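Local coordinates for protein fructose 1-phosphate kinase (Staphylococcus aureus, PDB 2JG5) that probably phosphorylates fructose 1-phosphate to fructose 1,6-bisphosphate with ATP, as a PfkB-family sugar kinase of the LacC subfamily that may also act on tagatose 6-phosphate, at residues A[9-14]-A[87-92]; A[115-120]-A[144-149]; A[174-179]-A[210-215]. All coordinates share one frame; numbering follows the deposited sequence.

How the contacts relate
Following the chain from the N terminus, contact 1 comes first: strand 10-16 leaves the core strand 2-6, and 73 residues later segment 87-92 returns to pair beside it in the small four-stranded sheet. Contact 2 then closes a shorter loop, bringing helix 143-154 alongside helix 110-120 after one strand of the large parallel sheet. Contact 3 follows, joining the edge strand of that sheet to strand 214-217, the first of the four-stranded antiparallel sheet, across 30 residues that are largely helices 182-188 and 196-208. The three are in series, so none nests or crosses. Contacts 1 and 3 lie on opposite sides of the chain's centre; the centres of contacts 2 and 3 are about 18 Å apart.

Contact 1 (A[9-14]-A[87-92]); sequences PSIDYV and TRINVK
Ile11 and Asn90 sit on neighbouring parallel strands, and their backbones carry much of the pairing. Ile11 N donates to Arg88 O at 3.0 Å, and Asn90 N returns a bond of 2.8 Å to Ile11 O. The ladder runs on with Tyr13 N to Asn90 O at 2.8 Å, then Lys92 N to Tyr13 O at 3.0 Å. Where the strands begin, a water donates to Pro9 O and accepts from Arg88 N, linking the two backbones; Thr87 OG1 is bonded to Gly60 N.

On the polar face, Ser10 OG gives its proton to Asp12 OD1 at 2.7 Å. The Asp12 carboxylate lies beside the Asn90 amide, both pointing the same way with planes 11° apart. The ND2 of Asn90 rests 3.4 Å from Ser10 CB and also lies over one face of the Arg88 guanidinium, while its OD1 accepts from Ala103 N. Arg88 is held by the carbonyls of Asn8 and Ala103; Lys92 NZ is taken by Glu100 and Asn102.

The other face is mostly apolar: Ile89 CG2 meets Tyr13 CB at 3.7 Å. With CG anti to the backbone N (chi1 -174°), the Tyr13 ring leads away from strand 88-94, and its OH bonds Ile89 O of the second subunit, while Ile89 O accepts from that subunit's Tyr13 OH. This face, with Ile11 and Val91, packs on the second subunit, consistent with the lid sheet that serves as a dimer interface in ribokinase and several relatives.

Contact 2 (A[115-120]-A[144-149]); sequences QLLQQI and YAQIAQ
Leu117 and Ile147 bring together two neighbouring helices of the Rossmann-like alpha/beta core that ribokinase-fold proteins share. Helices 110-120 and 143-154 are joined by strand 128-132 and run roughly the same way, their short segments 29° apart with axes 9.8 Å from each other at closest approach, as expected of helices from successive beta-alpha units packed side by side on one face of a parallel sheet.

The tight part is apolar and centres on Ile147. Leu117 CD2 comes to 3.8 Å from Ile147 CG1, the two side chains meeting at a slant. Ile120 directs its CB toward the other helix and reaches the same Ile147 CG1 with its own CG1 at 4.3 Å. Leu116 adds a branch from the sheet side, its CD2 lying 4.3 Å from Ile147 CD1. Three residues from one helix therefore gather about one isoleucine, whose first torsion (chi1 -78°) sets CG1 beside the backbone N, where both Leu117 CD2 and Ile120 CG1 meet it. Beneath this cluster Ile147 packs on Leu158 of strand 157-161 and on Phe7, and Leu116 on Ile81 of strand 77-82, so the group is seated on the sheet.

The outer part is partly exposed and more polar. Between Leu117 and Gln146 there is a single touch of methyl on amide oxygen, without a hydrogen bond. The Gln146 amide nitrogen is bonded to Asp142 OD2, just before the helix begins. The Gln146 chain, extended beyond CG, leaves Gln146 OE1 3.6 Å from Leu117 CD1.

Contact 3 (A[174-179]-A[210-215]); sequences HPLFIK and GAQSVI
His174 and Gly210 open the seam where segment 174-179, which contains the short, weakly bonded edge strand 177-178 of the large parallel sheet of this ribokinase-like fold, meets segment 210-215 at the entry to the antiparallel sheet. Helices 182-188 and 196-208 lie between them in the chain, and the two segments run in nearly the same direction.

Backbone bonds are few. Gln212 N donates to Pro175 O at 2.9 Å, Ile215 N to Ile178 O at 3.1 Å, and Ile178 N to Ser213 O only weakly. Gly210 follows helix 196-208 with a positive phi (142°); at its backbone angles a CB would press on the carbonyl O of the preceding residue, which calls for glycine.

Side-chain bonds add to these few backbone bonds. His174 ND1 donates to Gly210 O at 3.1 Å, in the plane of its ring and on a lone pair of the carbonyl. The long Gln212 chain reaches back, extended beyond CG, and its NE2 bonds His174 O at 2.9 Å with an N-H...O angle of 164°; that acceptor lies in the amide plane, but the nitrogen sits tilted from the His174 carbonyl plane. Ser213 OG donates to Leu176 O at 2.7 Å.

Among the apolar contacts, Ile178 and Val214 run side by side, Ile178 CG1 4.0 Å from Val214 CG2, with Ala211 close by. Phe177 and Ile215 both rest on Met255 of helix 247-260. CG of Phe177 stands between its backbone N and carbonyl carbon (chi1 69°), which presents one ring face to Ile215 CD1 in a CH-pi contact, 4.2 Å from the ring centroid.

Contact 1 (A[9-14]-A[87-92])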
loop_
_atom_site.group_PDB
_atom_site.type_symbol
_atom_site.label_atom_id
_atom_site.label_comp_id
_atom_site.label_asym_id
_atom_site.label_seq_id
_atom_site.Cartn_x
_atom_site.Cartn_y
_atom_site.Cartn_z
ATOM N N PRO A 9 9.787 3.827 -9.867
ATOM C CA PRO A 9 10.019 2.736 -8.920
ATOM C C PRO A 9 8.755 2.314 -8.164
ATOM O O PRO A 9 7.753 3.044 -8.133
ATOM C CB PRO A 9 11.027 3.344 -7.941
ATOM C CG PRO A 9 10.859 4.818 -8.090
ATOM C CD PRO A 9 10.600 5.013 -9.531
ATOM N N SER A 10 8.804 1.153 -7.535
ATOM C CA SER A 10 7.599 0.630 -6.925
ATOM C C SER A 10 7.830 -0.018 -5.591
ATOM O O SER A 10 8.909 -0.539 -5.308
ATOM C CB SER A 10 6.956 -0.401 -7.852
ATOM O OG SER A 10 7.900 -1.386 -8.201
ATOM N N ILE A 11 6.801 0.024 -4.761
ATOM C CA ILE A 11 6.665 -0.995 -3.749
ATOM C C ILE A 11 5.954 -2.151 -4.443
ATOM O O ILE A 11 4.899 -1.984 -5.076
ATOM C CB ILE A 11 5.903 -0.515 -2.501
ATOM C CG1 ILE A 11 6.598 0.709 -1.915
ATOM C CG2 ILE A 11 5.831 -1.637 -1.438
ATOM C CD1 ILE A 11 5.863 1.355 -0.772
ATOM N N ASP A 12 6.573 -3.315 -4.372
ATOM C CA ASP A 12 5.937 -4.519 -4.836
ATOM C C ASP A 12 5.260 -5.174 -3.633
ATOM O O ASP A 12 5.890 -5.840 -2.824
ATOM C CB ASP A 12 6.955 -5.417 -5.528
ATOM C CG ASP A 12 7.604 -4.738 -6.736
ATOM O OD1 ASP A 12 7.056 -3.724 -7.216
ATOM O OD2 ASP A 12 8.655 -5.218 -7.215
ATOM N N TYR A 13 3.962 -4.922 -3.517
ATOM C CA TYR A 13 3.153 -5.478 -2.448
ATOM C C TYR A 13 2.728 -6.911 -2.804
ATOM O O TYR A 13 1.786 -7.134 -3.568
ATOM C CB TYR A 13 1.960 -4.556 -2.186
ATOM C CG TYR A 13 1.097 -4.923 -1.002
ATOM C CD1 TYR A 13 1.614 -5.648 0.075
ATOM C CD2 TYR A 13 -0.236 -4.522 -0.948
ATOM C CE1 TYR A 13 0.816 -5.979 1.164
ATOM C CE2 TYR A 13 -1.050 -4.850 0.140
ATOM C CZ TYR A 13 -0.515 -5.577 1.190
ATOM O OH TYR A 13 -1.295 -5.888 2.269
ATOM N N VAL A 14 3.457 -7.877 -2.253
ATOM C CA VAL A 14 3.216 -9.279 -2.544
ATOM C C VAL A 14 2.203 -9.849 -1.549
ATOM O O VAL A 14 2.391 -9.747 -0.339
ATOM C CB VAL A 14 4.521 -10.103 -2.546
ATOM C CG1 VAL A 14 4.220 -11.564 -2.799
ATOM C CG2 VAL A 14 5.488 -9.581 -3.609
ATOM N N THR A 87 5.047 7.444 -4.578
ATOM C CA THR A 87 5.669 6.351 -5.318
ATOM C C THR A 87 4.626 5.241 -5.409
ATOM O O THR A 87 3.877 5.011 -4.450
ATOM C CB THR A 87 6.950 5.868 -4.609
ATOM O OG1 THR A 87 7.976 6.862 -4.758
ATOM C CG2 THR A 87 7.448 4.563 -5.193
ATOM N N ARG A 88 4.542 4.581 -6.560
ATOM C CA ARG A 88 3.459 3.604 -6.768
ATOM C C ARG A 88 3.597 2.341 -5.935
ATOM O O ARG A 88 4.708 1.966 -5.527
ATOM C CB ARG A 88 3.283 3.247 -8.246
ATOM C CG ARG A 88 4.511 2.672 -8.910
ATOM C CD ARG A 88 4.195 2.210 -10.307
ATOM N NE ARG A 88 5.414 1.862 -11.013
ATOM C CZ ARG A 88 5.490 1.064 -12.071
ATOM N NH1 ARG A 88 4.403 0.485 -12.564
ATOM N NH2 ARG A 88 6.668 0.840 -12.630
ATOM N N ILE A 89 2.444 1.716 -5.694
ATOM C CA ILE A 89 2.355 0.399 -5.088
ATOM C C ILE A 89 1.759 -0.579 -6.098
ATOM O O ILE A 89 0.584 -0.499 -6.455
ATOM C CB ILE A 89 1.510 0.372 -3.770
ATOM C CG1 ILE A 89 2.081 1.358 -2.723
ATOM C CG2 ILE A 89 1.521 -1.033 -3.211
ATOM C CD1 ILE A 89 1.201 1.548 -1.445
ATOM N N ASN A 90 2.598 -1.494 -6.555
ATOM C CA ASN A 90 2.199 -2.528 -7.470
ATOM C C ASN A 90 1.788 -3.750 -6.672
ATOM O O ASN A 90 2.400 -4.051 -5.652
ATOM C CB ASN A 90 3.374 -2.873 -8.372
ATOM C CG ASN A 90 3.742 -1.744 -9.301
ATOM O OD1 ASN A 90 3.038 -0.737 -9.383
ATOM N ND2 ASN A 90 4.855 -1.905 -10.017
ATOM N N VAL A 91 0.741 -4.436 -7.117
ATOM C CA VAL A 91 0.235 -5.604 -6.388
ATOM C C VAL A 91 0.538 -6.912 -7.125
ATOM O O VAL A 91 0.300 -7.022 -8.316
ATOM C CB VAL A 91 -1.274 -5.477 -6.061
ATOM C CG1 VAL A 91 -1.772 -6.705 -5.310
ATOM C CG2 VAL A 91 -1.535 -4.230 -5.231
ATOM N N LYS A 92 1.078 -7.890 -6.400
ATOM C CA LYS A 92 1.357 -9.216 -6.941
ATOM C C LYS A 92 0.554 -10.235 -6.144
ATOM O O LYS A 92 0.843 -10.464 -4.967
ATOM C CB LYS A 92 2.859 -9.545 -6.837
ATOM C CG LYS A 92 3.824 -8.369 -7.116
ATOM C CD LYS A 92 3.769 -7.914 -8.570
ATOM C CE LYS A 92 4.344 -6.500 -8.760
ATOM N NZ LYS A 92 4.470 -6.113 -10.211
HETATM O O HOH W 1 6.576 5.250 -8.777
#

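Contact 2 (A[115-120]-A[144-149])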
loop_
_atom_site.group_PDB
_atom_site.type_symbol
_atom_site.label_atom_id
_atom_site.label_comp_id
_atom_site.label_asym_id
_atom_site.label_seq_id
_atom_site.Cartn_x
_atom_site.Cartn_y
_atom_site.Cartn_z
ATOM N N GLN A 115 15.656 18.293 -12.622
ATOM C CA GLN A 115 16.520 17.910 -11.498
ATOM C C GLN A 115 17.285 16.597 -11.736
ATOM O O GLN A 115 18.453 16.487 -11.368
ATOM C CB GLN A 115 15.706 17.760 -10.212
ATOM C CG GLN A 115 15.230 19.039 -9.575
ATOM C CD GLN A 115 14.433 18.789 -8.306
ATOM O OE1 GLN A 115 14.892 18.086 -7.395
ATOM N NE2 GLN A 115 13.238 19.361 -8.234
ATOM N N LEU A 116 16.612 15.607 -12.330
ATOM C CA LEU A 116 17.240 14.328 -12.661
ATOM C C LEU A 116 18.348 14.502 -13.686
ATOM O O LEU A 116 19.444 13.974 -13.506
ATOM C CB LEU A 116 16.211 13.312 -13.181
ATOM C CG LEU A 116 16.771 12.023 -13.793
ATOM C CD1 LEU A 116 17.634 11.284 -12.764
ATOM C CD2 LEU A 116 15.658 11.112 -14.317
ATOM N N LEU A 117 18.047 15.229 -14.758
ATOM C CA LEU A 117 19.030 15.577 -15.781
ATOM C C LEU A 117 20.232 16.333 -15.216
ATOM O O LEU A 117 21.355 16.164 -15.702
ATOM C CB LEU A 117 18.386 16.429 -16.873
ATOM C CG LEU A 117 17.241 15.864 -17.709
ATOM C CD1 LEU A 117 16.854 16.881 -18.786
ATOM C CD2 LEU A 117 17.610 14.496 -18.321
ATOM N N GLN A 118 19.992 17.179 -14.215
ATOM C CA GLN A 118 21.075 17.935 -13.585
ATOM C C GLN A 118 22.051 16.991 -12.890
ATOM O O GLN A 118 23.249 17.273 -12.832
ATOM C CB GLN A 118 20.544 18.997 -12.607
ATOM C CG GLN A 118 21.634 19.839 -11.895
ATOM C CD GLN A 118 22.342 20.825 -12.817
ATOM O OE1 GLN A 118 21.797 21.240 -13.839
ATOM N NE2 GLN A 118 23.561 21.213 -12.450
ATOM N N GLN A 119 21.537 15.871 -12.383
ATOM C CA GLN A 119 22.373 14.844 -11.772
ATOM C C GLN A 119 23.206 14.114 -12.811
ATOM O O GLN A 119 24.359 13.771 -12.553
ATOM C CB GLN A 119 21.528 13.831 -11.011
ATOM C CG GLN A 119 20.850 14.395 -9.794
ATOM C CD GLN A 119 20.074 13.347 -9.048
ATOM O OE1 GLN A 119 19.480 12.452 -9.653
ATOM N NE2 GLN A 119 20.073 13.446 -7.720
ATOM N N ILE A 120 22.616 13.859 -13.978
ATOM C CA ILE A 120 23.332 13.186 -15.058
ATOM C C ILE A 120 24.409 14.113 -15.615
ATOM O O ILE A 120 25.460 13.649 -16.058
ATOM C CB ILE A 120 22.386 12.719 -16.187
ATOM C CG1 ILE A 120 21.152 11.992 -15.618
ATOM C CG2 ILE A 120 23.145 11.873 -17.234
ATOM C CD1 ILE A 120 21.425 10.709 -14.814
ATOM N N TYR A 144 14.699 8.969 -22.421
ATOM C CA TYR A 144 15.917 8.174 -22.631
ATOM C C TYR A 144 16.960 8.975 -23.399
ATOM O O TYR A 144 18.133 9.024 -23.002
ATOM C CB TYR A 144 15.610 6.839 -23.334
ATOM C CG TYR A 144 15.302 5.727 -22.360
ATOM C CD1 TYR A 144 16.311 4.870 -21.915
ATOM C CD2 TYR A 144 14.008 5.538 -21.861
ATOM C CE1 TYR A 144 16.044 3.851 -21.004
ATOM C CE2 TYR A 144 13.734 4.527 -20.949
ATOM C CZ TYR A 144 14.766 3.695 -20.522
ATOM O OH TYR A 144 14.519 2.688 -19.622
ATOM N N ALA A 145 16.518 9.621 -24.474
ATOM C CA ALA A 145 17.385 10.403 -25.334
ATOM C C ALA A 145 17.948 11.629 -24.627
ATOM O O ALA A 145 19.081 12.022 -24.880
ATOM C CB ALA A 145 16.629 10.834 -26.594
ATOM N N GLN A 146 17.136 12.241 -23.774
ATOM C CA GLN A 146 17.528 13.435 -23.026
ATOM C C GLN A 146 18.629 13.108 -22.015
ATOM O O GLN A 146 19.509 13.927 -21.745
ATOM C CB GLN A 146 16.321 14.061 -22.320
ATOM C CG GLN A 146 15.234 14.624 -23.260
ATOM C CD GLN A 146 14.323 15.638 -22.558
ATOM O OE1 GLN A 146 14.700 16.225 -21.541
ATOM N NE2 GLN A 146 13.124 15.841 -23.098
ATOM N N ILE A 147 18.578 11.894 -21.474
ATOM C CA ILE A 147 19.636 11.397 -20.614
ATOM C C ILE A 147 20.848 11.052 -21.493
ATOM O O ILE A 147 21.959 11.552 -21.259
ATOM C CB ILE A 147 19.131 10.204 -19.745
ATOM C CG1 ILE A 147 18.290 10.734 -18.577
ATOM C CG2 ILE A 147 20.294 9.342 -19.237
ATOM C CD1 ILE A 147 17.243 9.753 -18.057
ATOM N N ALA A 148 20.612 10.252 -22.536
ATOM C CA ALA A 148 21.684 9.759 -23.411
ATOM C C ALA A 148 22.557 10.878 -23.970
ATOM O O ALA A 148 23.771 10.727 -24.147
ATOM C CB ALA A 148 21.098 8.938 -24.538
ATOM N N GLN A 149 21.922 12.010 -24.223
ATOM C CA GLN A 149 22.578 13.162 -24.801
ATOM C C GLN A 149 23.543 13.870 -23.853
ATOM O O GLN A 149 24.530 14.475 -24.291
ATOM C CB GLN A 149 21.508 14.129 -25.225
ATOM C CG GLN A 149 21.953 15.100 -26.226
ATOM C CD GLN A 149 20.876 16.072 -26.484
ATOM O OE1 GLN A 149 20.068 16.359 -25.587
ATOM N NE2 GLN A 149 20.828 16.599 -27.713
#

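Contact 3 (A[174-179]-A[210-215])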
loop_
_atom_site.group_PDB
_atom_site.type_symbol
_atom_site.label_atom_id
_atom_site.label_comp_id
_atom_site.label_asym_id
_atom_site.label_seq_id
_atom_site.Cartn_x
_atom_site.Cartn_y
_atom_site.Cartn_z
ATOM N N HIS A 174 25.725 6.417 -28.737
ATOM C CA HIS A 174 26.710 5.364 -28.512
ATOM C C HIS A 174 26.647 4.764 -27.110
ATOM O O HIS A 174 27.627 4.839 -26.360
ATOM C CB HIS A 174 28.128 5.870 -28.823
ATOM C CG HIS A 174 28.243 6.586 -30.133
ATOM N ND1 HIS A 174 27.789 6.049 -31.319
ATOM C CD2 HIS A 174 28.774 7.790 -30.445
ATOM C CE1 HIS A 174 28.031 6.893 -32.305
ATOM N NE2 HIS A 174 28.630 7.957 -31.802
ATOM N N PRO A 175 25.499 4.155 -26.747
ATOM C CA PRO A 175 25.429 3.537 -25.433
ATOM C C PRO A 175 26.434 2.392 -25.362
ATOM O O PRO A 175 26.801 1.840 -26.393
ATOM C CB PRO A 175 23.995 2.998 -25.380
ATOM C CG PRO A 175 23.589 2.846 -26.805
ATOM C CD PRO A 175 24.251 3.969 -27.511
ATOM N N LEU A 176 26.878 2.045 -24.158
ATOM C CA LEU A 176 27.863 0.986 -23.975
ATOM C C LEU A 176 27.311 -0.355 -24.436
ATOM O O LEU A 176 27.987 -1.098 -25.127
ATOM C CB LEU A 176 28.294 0.912 -22.518
ATOM C CG LEU A 176 29.255 -0.219 -22.174
ATOM C CD1 LEU A 176 30.646 0.094 -22.715
ATOM C CD2 LEU A 176 29.272 -0.439 -20.665
ATOM N N PHE A 177 26.096 -0.664 -24.002
ATOM C CA PHE A 177 25.266 -1.690 -24.626
ATOM C C PHE A 177 23.779 -1.404 -24.433
ATOM O O PHE A 177 23.380 -0.688 -23.513
ATOM C CB PHE A 177 25.624 -3.113 -24.154
ATOM C CG PHE A 177 25.274 -3.405 -22.719
ATOM C CD1 PHE A 177 24.051 -3.979 -22.391
ATOM C CD2 PHE A 177 26.191 -3.151 -21.699
ATOM C CE1 PHE A 177 23.731 -4.270 -21.064
ATOM C CE2 PHE A 177 25.887 -3.438 -20.369
ATOM C CZ PHE A 177 24.650 -4.003 -20.048
ATOM N N ILE A 178 22.981 -1.954 -25.347
ATOM C CA ILE A 178 21.536 -2.099 -25.179
ATOM C C ILE A 178 21.184 -3.599 -25.083
ATOM O O ILE A 178 22.015 -4.453 -25.400
ATOM C CB ILE A 178 20.766 -1.424 -26.319
ATOM C CG1 ILE A 178 21.332 -1.874 -27.679
ATOM C CG2 ILE A 178 20.821 0.094 -26.137
ATOM C CD1 ILE A 178 20.450 -1.561 -28.863
ATOM N N LYS A 179 19.964 -3.919 -24.650
ATOM C CA LYS A 179 19.600 -5.322 -24.420
ATOM C C LYS A 179 18.236 -5.759 -24.989
ATOM O O LYS A 179 17.336 -6.123 -24.235
ATOM C CB LYS A 179 19.712 -5.670 -22.921
ATOM C CG LYS A 179 19.835 -7.167 -22.650
ATOM C CD LYS A 179 19.701 -7.539 -21.186
ATOM C CE LYS A 179 18.276 -7.382 -20.701
ATOM N NZ LYS A 179 17.357 -8.359 -21.364
ATOM N N GLY A 210 25.066 2.849 -33.878
ATOM C CA GLY A 210 25.622 3.562 -32.735
ATOM C C GLY A 210 25.939 2.793 -31.464
ATOM O O GLY A 210 26.799 3.223 -30.703
ATOM N N ALA A 211 25.259 1.670 -31.218
ATOM C CA ALA A 211 25.529 0.845 -30.027
ATOM C C ALA A 211 26.987 0.401 -29.985
ATOM O O ALA A 211 27.508 -0.095 -30.975
ATOM C CB ALA A 211 24.603 -0.377 -29.986
ATOM N N GLN A 212 27.649 0.597 -28.847
ATOM C CA GLN A 212 29.021 0.127 -28.671
ATOM C C GLN A 212 29.059 -1.400 -28.652
ATOM O O GLN A 212 30.018 -2.020 -29.119
ATOM C CB GLN A 212 29.642 0.703 -27.394
ATOM C CG GLN A 212 30.090 2.167 -27.512
ATOM C CD GLN A 212 30.797 2.666 -26.253
ATOM O OE1 GLN A 212 31.802 2.098 -25.814
ATOM N NE2 GLN A 212 30.267 3.730 -25.667
ATOM N N SER A 213 27.994 -1.991 -28.116
ATOM C CA SER A 213 27.782 -3.430 -28.141
ATOM C C SER A 213 26.308 -3.719 -27.866
ATOM O O SER A 213 25.552 -2.812 -27.514
ATOM C CB SER A 213 28.670 -4.133 -27.117
ATOM O OG SER A 213 28.447 -3.639 -25.814
ATOM N N VAL A 214 25.902 -4.974 -28.041
ATOM C CA VAL A 214 24.502 -5.365 -27.905
ATOM C C VAL A 214 24.440 -6.754 -27.296
ATOM O O VAL A 214 25.126 -7.660 -27.761
ATOM C CB VAL A 214 23.766 -5.405 -29.285
ATOM C CG1 VAL A 214 22.322 -5.884 -29.137
ATOM C CG2 VAL A 214 23.801 -4.053 -29.983
ATOM N N ILE A 215 23.633 -6.908 -26.251
ATOM C CA ILE A 215 23.288 -8.231 -25.732
ATOM C C ILE A 215 21.881 -8.566 -26.183
ATOM O O ILE A 215 20.955 -7.785 -25.979
ATOM C CB ILE A 215 23.364 -8.315 -24.194
ATOM C CG1 ILE A 215 24.786 -8.049 -23.714
ATOM C CG2 ILE A 215 22.904 -9.685 -23.714
ATOM C CD1 ILE A 215 24.886 -7.825 -22.208
#